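Local coordinates for piwi domain-containing protein (Vanderwaltozyma polyspora, PDB 5THE) that probably binds a small guide RNA by its 5' end, as the C-terminal lobe of an Argonaute, and uses it to select target RNA for cleavage, at residues A[67-72]-A[112-116]; A[174-179]-A[206-211]; A[213-217]-A[238-242]; A[284-288]-A[494-499]; A[299-303]-A[318-323]. All blocks are in the same frame, centred on the assembly; numbering follows the deposited sequence.

Contact 1 of 5, residues A[67-72]-A[112-116]; sequences HQFIST and QLGVD
Thr72 OG1 donates to Gly114 O over 2.9 Å, and the hydroxyl comes down on this carbonyl from above its plane, 44° out of it, rather than along a lone pair. Its chi1 of 54° tucks OG1 between the backbone N and the carbonyl carbon, which leaves the methyl CG2 to lie against Val115 CG2 at 3.9 Å. One residue back, Leu113 O takes the backbone N of Phe69 in the plane of its carbonyl (3.1 Å). A third and weak bond, 3.4 Å from Gln68 NE2 to Gln112 O, comes from the extended side chain of Gln68.

The acceptors follow one another where helix 95-111 runs out, and Gly114, with phi at 110°, ends it in a Schellman motif. The ring of Phe69 packs on the same turn. Leu113 CB covers one face as a CH-pi contact, 4.1 Å from the ring centroid, and Val115 CG2 meets the edge in the ring plane, 3.8 Å from CD2. Val235 and Met236 of helix 228-241 also touch this ring.

The consecutive carbonyls Gln112 O, Leu113 O and Gly114 O, at and just past the helix end, are thus met by one weak and two sound bonds from segment 67-72; the partial charge of the last turn could make Gln112 O and Leu113 O somewhat better acceptors.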
# COMPACT_ATOMS: atom_id res chain seq x y z
N HIS A 67 9.57 20.08 -5.10
CA HIS A 67 10.27 18.98 -4.45
C HIS A 67 10.67 17.94 -5.48
O HIS A 67 10.15 17.90 -6.60
CB HIS A 67 9.39 18.33 -3.38
CG HIS A 67 8.96 19.27 -2.30
ND1 HIS A 67 9.86 19.99 -1.54
CD2 HIS A 67 7.73 19.60 -1.85
CE1 HIS A 67 9.20 20.73 -0.67
NE2 HIS A 67 7.90 20.51 -0.83
N GLN A 68 11.58 17.07 -5.08
CA GLN A 68 11.97 15.95 -5.91
C GLN A 68 11.89 14.65 -5.13
O GLN A 68 12.04 14.63 -3.90
CB GLN A 68 13.38 16.15 -6.47
CG GLN A 68 13.44 17.29 -7.47
CD GLN A 68 14.83 17.49 -8.05
OE1 GLN A 68 15.82 17.08 -7.45
NE2 GLN A 68 14.90 18.12 -9.21
N PHE A 69 11.61 13.57 -5.86
CA PHE A 69 11.65 12.24 -5.28
C PHE A 69 13.04 11.94 -4.76
O PHE A 69 14.05 12.30 -5.38
CB PHE A 69 11.27 11.20 -6.33
CG PHE A 69 9.88 11.35 -6.87
CD1 PHE A 69 8.87 11.90 -6.07
CD2 PHE A 69 9.57 10.96 -8.15
CE1 PHE A 69 7.57 12.05 -6.56
CE2 PHE A 69 8.26 11.09 -8.65
CZ PHE A 69 7.26 11.64 -7.84
N ILE A 70 13.09 11.20 -3.65
CA ILE A 70 14.36 10.88 -3.00
C ILE A 70 15.26 10.07 -3.92
O ILE A 70 16.47 10.30 -3.99
CB ILE A 70 14.10 10.13 -1.68
CG1 ILE A 70 13.50 11.06 -0.63
CG2 ILE A 70 15.37 9.44 -1.17
CD1 ILE A 70 12.84 10.32 0.54
N SER A 71 14.70 9.09 -4.62
CA SER A 71 15.51 8.15 -5.40
C SER A 71 14.78 7.82 -6.68
O SER A 71 13.66 7.30 -6.65
CB SER A 71 15.80 6.87 -4.61
OG SER A 71 16.48 5.92 -5.42
N THR A 72 15.42 8.10 -7.81
CA THR A 72 14.88 7.88 -9.15
C THR A 72 15.88 7.07 -9.95
O THR A 72 17.02 6.88 -9.52
CB THR A 72 14.59 9.23 -9.82
OG1 THR A 72 15.77 10.03 -9.79
CG2 THR A 72 13.47 9.95 -9.08
N GLN A 112 10.98 17.18 -13.81
CA GLN A 112 11.12 18.11 -12.69
C GLN A 112 11.16 17.39 -11.35
O GLN A 112 11.68 17.94 -10.36
CB GLN A 112 9.96 19.11 -12.69
CG GLN A 112 9.80 19.93 -13.98
CD GLN A 112 10.91 20.95 -14.19
OE1 GLN A 112 12.07 20.60 -14.38
NE2 GLN A 112 10.54 22.23 -14.15
N LEU A 113 10.59 16.19 -11.27
CA LEU A 113 10.61 15.42 -10.04
C LEU A 113 11.80 14.48 -9.96
O LEU A 113 12.01 13.85 -8.92
CB LEU A 113 9.30 14.62 -9.91
CG LEU A 113 8.05 15.51 -9.96
CD1 LEU A 113 6.79 14.72 -10.23
CD2 LEU A 113 7.93 16.29 -8.66
N GLY A 114 12.57 14.36 -11.04
CA GLY A 114 13.76 13.53 -11.08
C GLY A 114 13.65 12.28 -11.93
O GLY A 114 14.60 11.50 -11.98
N VAL A 115 12.52 12.06 -12.59
CA VAL A 115 12.31 10.88 -13.42
C VAL A 115 12.52 11.28 -14.87
O VAL A 115 11.79 12.13 -15.40
CB VAL A 115 10.92 10.28 -13.21
CG1 VAL A 115 10.79 8.99 -13.99
CG2 VAL A 115 10.66 10.08 -11.72
N ASP A 116 13.49 10.66 -15.51
CA ASP A 116 13.89 10.99 -16.87
C ASP A 116 13.41 9.86 -17.79
O ASP A 116 13.96 8.75 -17.75
CB ASP A 116 15.41 11.19 -16.93
CG ASP A 116 15.90 11.58 -18.31
OD1 ASP A 116 15.11 12.13 -19.11
OD2 ASP A 116 17.10 11.35 -18.58

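Contact 2 of 5, residues A[174-179]-A[206-211]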
# COMPACT_ATOMS: atom_id res chain seq x y z
N LEU A 174 -0.54 -7.96 -28.55
CA LEU A 174 0.19 -7.50 -27.38
C LEU A 174 1.20 -8.55 -26.92
O LEU A 174 2.34 -8.22 -26.59
CB LEU A 174 -0.79 -7.16 -26.25
CG LEU A 174 -0.13 -6.68 -24.95
CD1 LEU A 174 0.54 -5.32 -25.16
CD2 LEU A 174 -1.12 -6.63 -23.78
N LEU A 175 0.79 -9.82 -26.92
CA LEU A 175 1.71 -10.90 -26.60
C LEU A 175 2.95 -10.85 -27.48
O LEU A 175 4.07 -11.03 -27.00
CB LEU A 175 1.02 -12.25 -26.76
CG LEU A 175 -0.01 -12.59 -25.69
CD1 LEU A 175 -0.64 -13.94 -25.98
CD2 LEU A 175 0.64 -12.58 -24.32
N ASN A 176 2.75 -10.61 -28.77
CA ASN A 176 3.90 -10.47 -29.66
C ASN A 176 4.72 -9.25 -29.30
O ASN A 176 5.96 -9.29 -29.33
CB ASN A 176 3.42 -10.39 -31.11
CG ASN A 176 4.57 -10.35 -32.08
OD1 ASN A 176 5.24 -11.36 -32.30
ND2 ASN A 176 4.82 -9.18 -32.66
N LEU A 177 4.05 -8.15 -28.96
CA LEU A 177 4.75 -6.93 -28.57
C LEU A 177 5.59 -7.16 -27.32
O LEU A 177 6.74 -6.69 -27.24
CB LEU A 177 3.72 -5.82 -28.35
CG LEU A 177 4.19 -4.38 -28.18
CD1 LEU A 177 3.03 -3.43 -28.47
CD2 LEU A 177 4.76 -4.12 -26.78
N LEU A 178 5.05 -7.87 -26.32
CA LEU A 178 5.77 -8.03 -25.06
C LEU A 178 7.00 -8.91 -25.21
O LEU A 178 8.05 -8.62 -24.63
CB LEU A 178 4.82 -8.59 -24.00
CG LEU A 178 3.69 -7.62 -23.65
CD1 LEU A 178 2.80 -8.20 -22.57
CD2 LEU A 178 4.26 -6.28 -23.22
N GLU A 179 6.91 -9.99 -25.99
CA GLU A 179 8.09 -10.82 -26.21
C GLU A 179 9.20 -10.07 -26.95
O GLU A 179 10.38 -10.41 -26.81
CB GLU A 179 7.73 -12.09 -26.99
CG GLU A 179 6.58 -12.90 -26.43
CD GLU A 179 5.71 -13.50 -27.48
OE1 GLU A 179 5.91 -13.15 -28.65
OE2 GLU A 179 4.82 -14.30 -27.12
N ILE A 206 -1.63 -10.41 -18.17
CA ILE A 206 -0.60 -10.63 -19.17
C ILE A 206 0.70 -9.96 -18.77
O ILE A 206 1.77 -10.58 -18.79
CB ILE A 206 -1.08 -10.13 -20.54
CG1 ILE A 206 -2.23 -11.00 -21.05
CG2 ILE A 206 0.06 -10.09 -21.52
CD1 ILE A 206 -3.03 -10.31 -22.16
N THR A 207 0.62 -8.68 -18.40
CA THR A 207 1.84 -7.89 -18.30
C THR A 207 2.55 -8.09 -16.96
O THR A 207 3.78 -8.23 -16.94
CB THR A 207 1.52 -6.43 -18.55
OG1 THR A 207 0.67 -6.34 -19.71
CG2 THR A 207 2.80 -5.64 -18.82
N ASP A 208 1.80 -8.10 -15.85
CA ASP A 208 2.42 -8.41 -14.56
C ASP A 208 2.73 -9.90 -14.47
O ASP A 208 3.88 -10.31 -14.27
CB ASP A 208 1.51 -8.04 -13.38
CG ASP A 208 1.22 -6.56 -13.25
OD1 ASP A 208 1.90 -5.70 -13.87
OD2 ASP A 208 0.27 -6.26 -12.49
N LEU A 209 1.70 -10.73 -14.60
CA LEU A 209 1.83 -12.11 -14.18
C LEU A 209 2.57 -12.96 -15.21
O LEU A 209 3.49 -13.71 -14.87
CB LEU A 209 0.44 -12.68 -13.86
CG LEU A 209 0.36 -14.12 -13.36
CD1 LEU A 209 -0.83 -14.25 -12.45
CD2 LEU A 209 0.24 -15.08 -14.54
N LYS A 210 2.19 -12.86 -16.49
CA LYS A 210 2.86 -13.66 -17.51
C LYS A 210 4.27 -13.14 -17.80
O LYS A 210 5.24 -13.91 -17.76
CB LYS A 210 2.02 -13.70 -18.79
CG LYS A 210 0.77 -14.58 -18.69
CD LYS A 210 1.08 -15.85 -17.89
CE LYS A 210 0.45 -17.10 -18.49
NZ LYS A 210 -1.03 -17.02 -18.49
N PHE A 211 4.42 -11.84 -18.08
CA PHE A 211 5.71 -11.33 -18.54
C PHE A 211 6.53 -10.62 -17.47
O PHE A 211 7.75 -10.49 -17.63
CB PHE A 211 5.51 -10.36 -19.71
CG PHE A 211 5.17 -11.04 -20.99
CD1 PHE A 211 3.87 -11.44 -21.24
CD2 PHE A 211 6.15 -11.30 -21.93
CE1 PHE A 211 3.54 -12.09 -22.41
CE2 PHE A 211 5.84 -11.95 -23.11
CZ PHE A 211 4.53 -12.34 -23.35
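Leu178 sets its CB over the face of the Phe211 ring where two helices of the Rossmann-like MID domain, 169-179 and 197-210, pack together; their segments 174-179 and 206-210 cross at -57° with axes 11.5 Å apart. This CB stands over the centre of the ring, 3.6 Å from the centroid and 11° off the normal, a close CH-pi contact. From there the chain runs obliquely over the ring, with CG anti to the carbonyl carbon (chi1 -65°), and carries Leu178 CD1 to within 3.5 Å of Ile206 CG2, tighter than usual carbon contact.

Leu175 comes in at about a right angle to both partners: its CD2 sits near the rim of the phenyl ring, 3.5 Å from Phe211 CE1, and also touches Ile206 CG2 at 3.8 Å. Farther round, Glu179 CG lies in the ring plane beside CE2, though this glutamate is poorly ordered. Deeper in, Leu174 and Leu178 both rest on Tyr189 of strand 185-191, whose OH bonds Thr207 OG1.

Helix 197-210 widens here into a pi-type turn, with Phe211 N reaching back five residues to bond Ile206 O at 3.0 Å.

Contact 3 of 5, residues A[213-217]-A[238-242]; sequences ALNSC and MNLKL. With nucleotides of chain B.
This is a buried strand-to-helix contact in the MID part of the lobe, in which Lys241, at the end of helix 228-241, reaches over to Asn215 on strand 215-219, right beside the 5' nucleotide of the RNA. The lysine chain is extended all the way beyond CG, which brings NZ to Asn215 O over 2.7 Å, the donor tilted 17° from the carbonyl plane. On its way it slides past Leu214 running the opposite way, and Leu214 CD1 packs against Leu242 CD2 at 3.5 Å.

Water 1 carries the lysine on to the RNA: it accepts from Lys241 NZ and donates to OP2 of U1 of chain B at 2.8 Å. The same phosphate takes Cys217 N directly, 2.7 Å to OP1. Ser216 OG, bonded mainly to Tyr186 OH, gives the water a weak third partner and also rests on Met238 CG at 3.6 Å. The C-terminal carboxylate of Ile549 makes a long, weak ion pair with Lys241 NZ.

A backbone N-H bonding the 5' phosphate directly, with a lysine nearby linked to it through a water, is consistent with the Argonaute MID pocket for the guide 5' end.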
# COMPACT_ATOMS: atom_id res chain seq x y z
N ALA A 213 6.54 -7.47 -16.87
CA ALA A 213 7.00 -6.22 -17.46
C ALA A 213 6.39 -5.05 -16.69
O ALA A 213 5.20 -5.07 -16.38
CB ALA A 213 6.65 -6.14 -18.94
N LEU A 214 7.22 -4.06 -16.35
CA LEU A 214 6.73 -2.88 -15.66
C LEU A 214 5.72 -2.14 -16.53
O LEU A 214 5.97 -1.90 -17.72
CB LEU A 214 7.90 -1.96 -15.30
CG LEU A 214 8.93 -2.48 -14.31
CD1 LEU A 214 9.87 -1.34 -13.94
CD2 LEU A 214 8.25 -3.06 -13.05
N ASN A 215 4.60 -1.74 -15.94
CA ASN A 215 3.58 -1.06 -16.72
C ASN A 215 2.66 -0.29 -15.79
O ASN A 215 2.44 -0.69 -14.65
CB ASN A 215 2.75 -2.05 -17.57
CG ASN A 215 1.85 -2.94 -16.71
OD1 ASN A 215 0.64 -2.72 -16.63
ND2 ASN A 215 2.45 -3.92 -16.04
N SER A 216 2.10 0.80 -16.31
CA SER A 216 1.01 1.50 -15.68
C SER A 216 -0.09 1.74 -16.71
O SER A 216 0.17 1.86 -17.91
CB SER A 216 1.45 2.87 -15.09
OG SER A 216 2.52 2.71 -14.17
N CYS A 217 -1.32 1.80 -16.22
CA CYS A 217 -2.45 2.17 -17.05
C CYS A 217 -2.87 3.60 -16.77
O CYS A 217 -2.74 4.12 -15.66
CB CYS A 217 -3.64 1.26 -16.81
SG CYS A 217 -3.30 -0.41 -17.29
N MET A 238 5.00 4.91 -11.05
CA MET A 238 6.06 4.41 -11.92
C MET A 238 7.38 4.36 -11.17
O MET A 238 8.10 3.35 -11.22
CB MET A 238 6.20 5.32 -13.14
CG MET A 238 4.95 5.36 -14.01
SD MET A 238 5.21 6.49 -15.39
CE MET A 238 3.82 6.08 -16.47
N ASN A 239 7.71 5.44 -10.47
CA ASN A 239 8.98 5.51 -9.76
C ASN A 239 9.11 4.39 -8.75
O ASN A 239 10.17 3.76 -8.64
CB ASN A 239 9.13 6.88 -9.08
CG ASN A 239 10.55 7.14 -8.55
OD1 ASN A 239 10.73 7.75 -7.51
ND2 ASN A 239 11.54 6.72 -9.29
N LEU A 240 8.03 4.09 -8.01
CA LEU A 240 8.06 2.96 -7.09
C LEU A 240 8.31 1.65 -7.83
O LEU A 240 9.14 0.83 -7.40
CB LEU A 240 6.75 2.88 -6.29
CG LEU A 240 6.53 4.03 -5.29
CD1 LEU A 240 5.13 3.96 -4.68
CD2 LEU A 240 7.62 4.03 -4.19
N LYS A 241 7.59 1.42 -8.94
CA LYS A 241 7.79 0.21 -9.73
C LYS A 241 9.21 0.12 -10.26
O LYS A 241 9.76 -0.98 -10.37
CB LYS A 241 6.78 0.17 -10.89
CG LYS A 241 5.40 -0.24 -10.41
CD LYS A 241 4.34 0.10 -11.42
CE LYS A 241 3.00 -0.52 -11.06
NZ LYS A 241 1.94 -0.10 -12.06
N LEU A 242 9.84 1.27 -10.52
CA LEU A 242 11.24 1.35 -10.88
C LEU A 242 12.17 1.35 -9.66
O LEU A 242 13.32 1.79 -9.78
CB LEU A 242 11.48 2.60 -11.73
CG LEU A 242 10.82 2.47 -13.11
CD1 LEU A 242 10.53 3.85 -13.72
CD2 LEU A 242 11.75 1.66 -13.99
OP3 U B 1 -2.71 0.12 -11.74
P U B 1 -2.35 1.15 -12.73
OP1 U B 1 -1.51 0.55 -13.79
OP2 U B 1 -1.82 2.33 -12.03
O5' U B 1 -3.68 1.59 -13.46
C5' U B 1 -4.56 2.55 -12.89
C4' U B 1 -5.44 3.10 -13.97
O4' U B 1 -6.27 2.04 -14.52
C3' U B 1 -6.39 4.21 -13.54
O3' U B 1 -6.42 5.22 -14.55
C2' U B 1 -7.74 3.51 -13.44
O2' U B 1 -8.86 4.34 -13.65
C1' U B 1 -7.62 2.44 -14.53
N1 U B 1 -8.47 1.25 -14.28
C2 U B 1 -9.38 0.89 -15.23
O2 U B 1 -9.49 1.51 -16.27
N3 U B 1 -10.16 -0.21 -14.94
C4 U B 1 -10.09 -0.97 -13.79
O4 U B 1 -10.84 -1.95 -13.67
C5 U B 1 -9.13 -0.53 -12.83
C6 U B 1 -8.37 0.54 -13.10
O HOH W 1 0.85 2.00 -11.40

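Contact 4 of 5, residues A[284-288]-A[494-499]; sequences IASLV and YADLLC
The peptide carbonyl of Ala495 is the flat group here, and it is used from both faces: Ser286 OG comes to its oxygen from one, at 2.8 Å, and Cys499 N, closing the helical turn, comes from the other at 3.0 Å. The serine hydroxyl is tilted 31° from the carbonyl plane and meets the oxygen well off the C=O direction, with a C=O...donor angle of 120°. It gets there because chi1 is 68°, placing OG between the backbone N and the carbonyl carbon, while CB is left to lie against Leu498 CG at 3.7 Å. The other flat group, the ring of Tyr494, leads away from the strand toward Phe298 and Phe479, and its OH takes Gly480 N; across this contact the residue offers only CB, at 4.0 Å from Val288 CG2.

This is the RNase H-like core of the PIWI domain. Strand 282-289 turns alternate residues, Ile284, Ser286 and Val288, to long helix 490-515, which runs across it; the axes of segments 284-288 and 494-499 come within 7.4 Å.

Val288 splits its two methyls: CG2 faces Tyr494 and Ala495, and CG1 meets Leu498 CD2 at 3.8 Å as the two side chains slide past each other in opposite directions. Near the start of the strand segment, Cys499 SG sits 3.5 Å from Ile284 O. Ile284 itself points its side chain farther along the same helix, onto Ala502, Thr503 and Phe506.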
# COMPACT_ATOMS: atom_id res chain seq x y z
N ILE A 284 -8.35 -14.92 -1.04
CA ILE A 284 -6.99 -14.57 -1.44
C ILE A 284 -6.36 -13.79 -0.30
O ILE A 284 -6.96 -12.85 0.22
CB ILE A 284 -6.98 -13.73 -2.74
CG1 ILE A 284 -7.61 -14.53 -3.87
CG2 ILE A 284 -5.55 -13.29 -3.10
CD1 ILE A 284 -7.71 -13.80 -5.20
N ALA A 285 -5.14 -14.18 0.08
CA ALA A 285 -4.38 -13.50 1.11
C ALA A 285 -3.11 -12.92 0.50
O ALA A 285 -2.57 -13.47 -0.47
CB ALA A 285 -4.00 -14.45 2.27
N SER A 286 -2.64 -11.81 1.07
CA SER A 286 -1.41 -11.18 0.64
C SER A 286 -0.58 -10.83 1.86
O SER A 286 -1.09 -10.69 2.97
CB SER A 286 -1.68 -9.93 -0.20
OG SER A 286 -2.25 -8.92 0.61
N LEU A 287 0.73 -10.73 1.66
CA LEU A 287 1.66 -10.35 2.71
C LEU A 287 2.74 -9.51 2.07
O LEU A 287 3.47 -10.00 1.20
CB LEU A 287 2.28 -11.58 3.40
CG LEU A 287 3.28 -11.24 4.50
CD1 LEU A 287 2.56 -10.59 5.69
CD2 LEU A 287 4.14 -12.45 4.95
N VAL A 288 2.84 -8.23 2.47
CA VAL A 288 3.88 -7.35 1.98
C VAL A 288 4.85 -7.10 3.13
O VAL A 288 4.50 -7.26 4.30
CB VAL A 288 3.34 -6.00 1.44
CG1 VAL A 288 2.36 -6.23 0.28
CG2 VAL A 288 2.67 -5.21 2.56
N TYR A 494 -0.95 -1.15 1.32
CA TYR A 494 -0.23 -1.95 0.33
C TYR A 494 -0.76 -3.38 0.25
O TYR A 494 -0.90 -3.94 -0.84
CB TYR A 494 1.26 -1.99 0.66
CG TYR A 494 1.97 -0.68 0.51
CD1 TYR A 494 1.58 0.24 -0.46
CD2 TYR A 494 3.05 -0.37 1.32
CE1 TYR A 494 2.26 1.45 -0.62
CE2 TYR A 494 3.73 0.84 1.18
CZ TYR A 494 3.32 1.74 0.21
OH TYR A 494 3.99 2.93 0.07
N ALA A 495 -1.01 -4.00 1.41
CA ALA A 495 -1.51 -5.37 1.41
C ALA A 495 -2.90 -5.44 0.78
O ALA A 495 -3.20 -6.39 0.05
CB ALA A 495 -1.54 -5.93 2.84
N ASP A 496 -3.76 -4.46 1.08
CA ASP A 496 -5.08 -4.42 0.44
C ASP A 496 -4.94 -4.38 -1.07
O ASP A 496 -5.62 -5.12 -1.79
CB ASP A 496 -5.89 -3.21 0.93
CG ASP A 496 -6.14 -3.23 2.40
OD1 ASP A 496 -6.05 -4.32 3.01
OD2 ASP A 496 -6.45 -2.16 2.95
N LEU A 497 -4.06 -3.49 -1.57
CA LEU A 497 -3.88 -3.34 -3.01
C LEU A 497 -3.32 -4.60 -3.65
O LEU A 497 -3.65 -4.90 -4.80
CB LEU A 497 -2.95 -2.17 -3.29
CG LEU A 497 -3.53 -0.84 -2.80
CD1 LEU A 497 -2.50 0.27 -2.97
CD2 LEU A 497 -4.78 -0.53 -3.60
N LEU A 498 -2.46 -5.33 -2.94
CA LEU A 498 -1.91 -6.54 -3.53
C LEU A 498 -2.99 -7.62 -3.62
O LEU A 498 -3.07 -8.34 -4.63
CB LEU A 498 -0.70 -7.02 -2.73
CG LEU A 498 -0.09 -8.36 -3.17
CD1 LEU A 498 0.20 -8.33 -4.66
CD2 LEU A 498 1.21 -8.65 -2.36
N CYS A 499 -3.82 -7.74 -2.59
CA CYS A 499 -4.98 -8.63 -2.66
C CYS A 499 -5.88 -8.28 -3.84
O CYS A 499 -6.40 -9.17 -4.53
CB CYS A 499 -5.80 -8.54 -1.38
SG CYS A 499 -5.43 -9.78 -0.20

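Contact 5 of 5, residues A[299-303]-A[318-323]; sequences PGDYM and SLMLNR
Asp301 can be followed outward from strand 300-305, the third strand of the RNase H-like sheet, toward segment 318-323, a 3-10 stretch leading into helix 320-329. Its CB touches Leu319 CD2 at 4.0 Å. Beyond it, CG lies anti to the carbonyl carbon (chi1 -75°), which turns the carboxylate to Asn322 and Arg323. OD2 is gripped from both faces of its plane. Asn322 ND2 arrives on the syn side at 2.8 Å, and Arg323 NH1 comes from the opposite face at 2.9 Å, making a salt bridge with an almost straight N-H...O of 176°. OD1 has its own partner, a salt bridge to Lys543. With two cationic groups and an amide around it, the carboxylate is probably held firmly in its charged form.

The guanidinium stands steeply against the carboxylate, their planes 65° apart, yet OD2 lies in the guanidinium plane, at its edge. Gly300 CA covers one face of the group, 3.6 Å from NH2. Two bends in the chain, at chi2 and chi3, fold the arginine back so that NH1 also makes a weak bond to Leu319 O of its own segment.

Past the charges the contact turns apolar: Met303 is extended beyond CG and crosses Leu319 obliquely, SD to CD2 at 4.0 Å. Tyr302, between Asp301 and Met303 in the strand, faces the other side, onto Leu498 and Ala502. At the edges of the guanidinium, in its plane, water 3 accepts from Arg323 NH2 and water 2 from Arg323 NE, each at 2.8 Å.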
# COMPACT_ATOMS: atom_id res chain seq x y z
N PRO A 299 7.55 -4.89 -1.30
CA PRO A 299 7.20 -6.04 -2.15
C PRO A 299 6.48 -7.07 -1.30
O PRO A 299 6.57 -7.08 -0.07
CB PRO A 299 8.54 -6.56 -2.66
CG PRO A 299 9.58 -6.04 -1.70
CD PRO A 299 9.00 -4.77 -1.07
N GLY A 300 5.72 -7.93 -1.98
CA GLY A 300 4.88 -8.88 -1.28
C GLY A 300 4.61 -10.12 -2.09
O GLY A 300 5.00 -10.24 -3.25
N ASP A 301 3.94 -11.05 -1.45
CA ASP A 301 3.46 -12.26 -2.09
C ASP A 301 1.98 -12.41 -1.80
O ASP A 301 1.46 -11.87 -0.83
CB ASP A 301 4.24 -13.49 -1.62
CG ASP A 301 5.61 -13.56 -2.23
OD1 ASP A 301 5.70 -13.55 -3.48
OD2 ASP A 301 6.60 -13.60 -1.46
N TYR A 302 1.29 -13.16 -2.66
CA TYR A 302 -0.10 -13.53 -2.42
C TYR A 302 -0.23 -15.04 -2.56
O TYR A 302 0.62 -15.71 -3.14
CB TYR A 302 -1.06 -12.83 -3.41
CG TYR A 302 -0.69 -13.11 -4.83
CD1 TYR A 302 -1.01 -14.33 -5.43
CD2 TYR A 302 0.01 -12.17 -5.58
CE1 TYR A 302 -0.63 -14.61 -6.74
CE2 TYR A 302 0.38 -12.44 -6.88
CZ TYR A 302 0.06 -13.64 -7.46
OH TYR A 302 0.45 -13.87 -8.76
N MET A 303 -1.33 -15.58 -2.03
CA MET A 303 -1.64 -16.98 -2.24
C MET A 303 -3.15 -17.17 -2.15
O MET A 303 -3.87 -16.35 -1.56
CB MET A 303 -0.94 -17.89 -1.22
CG MET A 303 -1.37 -17.60 0.20
SD MET A 303 -0.44 -18.64 1.34
CE MET A 303 -1.09 -18.08 2.88
N SER A 318 4.30 -19.23 5.38
CA SER A 318 4.96 -19.66 4.15
C SER A 318 5.40 -18.46 3.32
O SER A 318 6.45 -18.50 2.67
CB SER A 318 4.04 -20.58 3.35
OG SER A 318 3.00 -19.85 2.75
N LEU A 319 4.62 -17.37 3.34
CA LEU A 319 4.95 -16.12 2.65
C LEU A 319 6.08 -15.35 3.31
O LEU A 319 6.51 -14.33 2.77
CB LEU A 319 3.70 -15.23 2.57
CG LEU A 319 2.46 -15.89 1.96
CD1 LEU A 319 1.32 -14.90 1.86
CD2 LEU A 319 2.80 -16.45 0.60
N MET A 320 6.58 -15.81 4.46
CA MET A 320 7.65 -15.08 5.13
C MET A 320 8.99 -15.24 4.44
O MET A 320 9.84 -14.37 4.59
CB MET A 320 7.75 -15.52 6.59
CG MET A 320 6.65 -14.97 7.48
SD MET A 320 6.78 -13.17 7.71
CE MET A 320 8.44 -12.95 8.37
N LEU A 321 9.19 -16.32 3.68
CA LEU A 321 10.52 -16.64 3.16
C LEU A 321 11.07 -15.49 2.33
O LEU A 321 12.22 -15.05 2.52
CB LEU A 321 10.48 -17.93 2.35
CG LEU A 321 11.77 -18.34 1.61
CD1 LEU A 321 12.98 -18.41 2.55
CD2 LEU A 321 11.59 -19.67 0.89
N ASN A 322 10.27 -14.97 1.40
CA ASN A 322 10.71 -13.85 0.58
C ASN A 322 10.85 -12.57 1.38
O ASN A 322 11.73 -11.75 1.07
CB ASN A 322 9.75 -13.63 -0.59
CG ASN A 322 9.88 -14.71 -1.63
OD1 ASN A 322 10.91 -15.37 -1.71
ND2 ASN A 322 8.84 -14.90 -2.43
N ARG A 323 9.99 -12.34 2.37
CA ARG A 323 10.20 -11.17 3.23
C ARG A 323 11.59 -11.21 3.84
O ARG A 323 12.29 -10.19 3.88
CB ARG A 323 9.14 -11.10 4.33
CG ARG A 323 7.73 -11.50 3.90
CD ARG A 323 7.00 -10.37 3.19
NE ARG A 323 7.56 -10.03 1.89
CZ ARG A 323 7.43 -10.79 0.81
NH1 ARG A 323 6.79 -11.94 0.90
NH2 ARG A 323 7.95 -10.41 -0.36
O HOH W 2 9.34 -7.93 1.23
O HOH W 3 8.03 -11.52 -2.91
O HOH W 4 7.77 -16.04 0.62

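The contacts come in chain order, except that contact 5 falls within the 205 residues separating the two halves of contact 4. Contacts 2 and 3, with centres about 14 Å apart, follow each other through helix 197-210 and strand 215-219 and build the MID side; Asp208 and Asn215 join them. Contact 1, its centre about 15 Å from that of contact 3, touches it through helix 228-241. Contacts 4 and 5, about 10 Å apart between centres, share the PIWI sheet through neighbouring strands 282-289 and 300-305, with helices on its two faces. Leu209 of contact 2 touches Tyr302 of contact 5; the MID-side contacts and the PIWI-sheet contacts lie in one lobe.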